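Local coordinates for signal transduction protein TRAP (Staphylococcus aureus, PDB 4AE5), which probably acts as a histidine-phosphorylated signal transducer that activates the agr system and RNAIII synthesis, raising expression of toxins and biofilm genes, at residues 124-127 with 128-131. Residues are numbered along the deposited sequence; the frame is centred on the assembly and turned at random.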
# COMPACT_ATOMS: atom_id res chain seq x y z
N HIS A 124 8.45 5.53 13.05
CA HIS A 124 9.75 5.03 13.43
C HIS A 124 9.88 3.51 13.22
O HIS A 124 10.94 3.03 12.84
CB HIS A 124 10.14 5.38 14.86
CG HIS A 124 10.53 6.82 15.06
ND1 HIS A 124 10.84 7.65 14.04
CD2 HIS A 124 10.75 7.55 16.24
CE1 HIS A 124 11.20 8.87 14.53
NE2 HIS A 124 11.15 8.80 15.88
N ALA A 125 8.82 2.78 13.58
CA ALA A 125 8.84 1.32 13.49
C ALA A 125 9.07 0.88 12.04
O ALA A 125 9.77 -0.09 11.78
CB ALA A 125 7.53 0.73 14.00
N TYR A 126 8.43 1.58 11.12
CA TYR A 126 8.57 1.25 9.68
C TYR A 126 10.04 1.59 9.26
O TYR A 126 10.68 0.82 8.58
CB TYR A 126 7.55 1.98 8.82
CG TYR A 126 7.88 1.77 7.34
CD1 TYR A 126 7.70 0.50 6.76
CD2 TYR A 126 8.50 2.79 6.60
CE1 TYR A 126 8.02 0.30 5.41
CE2 TYR A 126 8.87 2.59 5.26
CZ TYR A 126 8.62 1.36 4.68
OH TYR A 126 8.98 1.18 3.38
N GLU A 127 10.56 2.74 9.66
CA GLU A 127 11.91 3.13 9.26
C GLU A 127 12.99 2.23 9.84
O GLU A 127 13.97 1.96 9.18
CB GLU A 127 12.17 4.61 9.60
CG GLU A 127 11.29 5.51 8.77
CD GLU A 127 11.64 6.97 8.80
OE1 GLU A 127 12.13 7.46 9.82
OE2 GLU A 127 11.42 7.61 7.74
N ASP A 128 12.76 1.71 11.04
CA ASP A 128 13.63 0.64 11.58
C ASP A 128 13.59 -0.66 10.75
O ASP A 128 14.60 -1.27 10.46
CB ASP A 128 13.29 0.41 13.04
CG ASP A 128 13.69 1.61 13.89
OD1 ASP A 128 14.46 2.41 13.35
OD2 ASP A 128 13.15 1.85 14.97
N PHE A 129 12.39 -1.03 10.33
CA PHE A 129 12.23 -2.24 9.53
C PHE A 129 12.91 -2.03 8.16
O PHE A 129 13.62 -2.92 7.58
CB PHE A 129 10.71 -2.55 9.41
CG PHE A 129 10.35 -3.47 8.24
CD1 PHE A 129 10.86 -4.75 8.21
CD2 PHE A 129 9.47 -3.06 7.22
CE1 PHE A 129 10.57 -5.63 7.20
CE2 PHE A 129 9.14 -3.96 6.18
CZ PHE A 129 9.69 -5.23 6.20
N LYS A 130 12.74 -0.84 7.65
CA LYS A 130 13.29 -0.54 6.34
C LYS A 130 14.83 -0.70 6.28
O LYS A 130 15.45 -0.95 5.22
CB LYS A 130 12.83 0.89 5.95
CG LYS A 130 13.63 1.49 4.82
CD LYS A 130 12.84 2.57 4.09
CE LYS A 130 12.38 3.72 4.92
NZ LYS A 130 12.48 5.01 4.06
N GLN A 131 15.48 -0.50 7.40
CA GLN A 131 16.91 -0.77 7.44
C GLN A 131 17.32 -2.21 7.56
O GLN A 131 18.50 -2.53 7.36
CB GLN A 131 17.54 0.01 8.59
CG GLN A 131 17.12 1.45 8.64
CD GLN A 131 17.66 2.10 9.86
OE1 GLN A 131 18.86 2.30 9.93
NE2 GLN A 131 16.80 2.45 10.84
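D128 donates its backbone N to H124 O, at 2.9 Å and an N-H...O angle of 162°, within helix 123-131. Its carboxylate lies back over the same carbonyl, OD2 coming to 3.3 Å from H124 O, an approach of two acceptors that gives no bond.

F129 repeats the i to i+4 pattern, its N bonded to A125 O at 3.1 Å. Its CG stands anti to the backbone N (chi1 160°), as does that of Y126, which turns both rings to the buried side of the helix. There Y126 CD1 meets the edge of the F129 ring, 4.0 Å from CD2. F118, F120 and F135 also meet the F129 ring, while Y126 reaches F67, C69 and I71 on strand 67-73, so this pair packs the helix against the barrel.

K130 gives its N to Y126 O at 2.8 Å, almost in line with the carbonyl. The lysine chain then bends at chi3 (59°) and again at chi4, and its methylenes pass obliquely across the tyrosine ring, CE lying 3.7 Å from Y126 CE2. These bends bring NZ toward the E127 carboxylate, 4.6 Å from OE2, opposite charges not in direct contact. They are bridged by Y161 OH, which bonds to both. E159 OE1 pairs with K130 NZ in a salt bridge, and E159 OE2 is hydrogen-bonded to Y126 OH.

Q131 N and Q131 NE2 both make weak bonds to E127 O, NE2 at 3.3 Å, the glutamine amide supplementing the main-chain donor. Aromatic packing and a polar, charged network thus meet at Y126; the network ties E127, also salt-bridged to R123, and K130 to strand 158-164 and probably steadies both ionised groups.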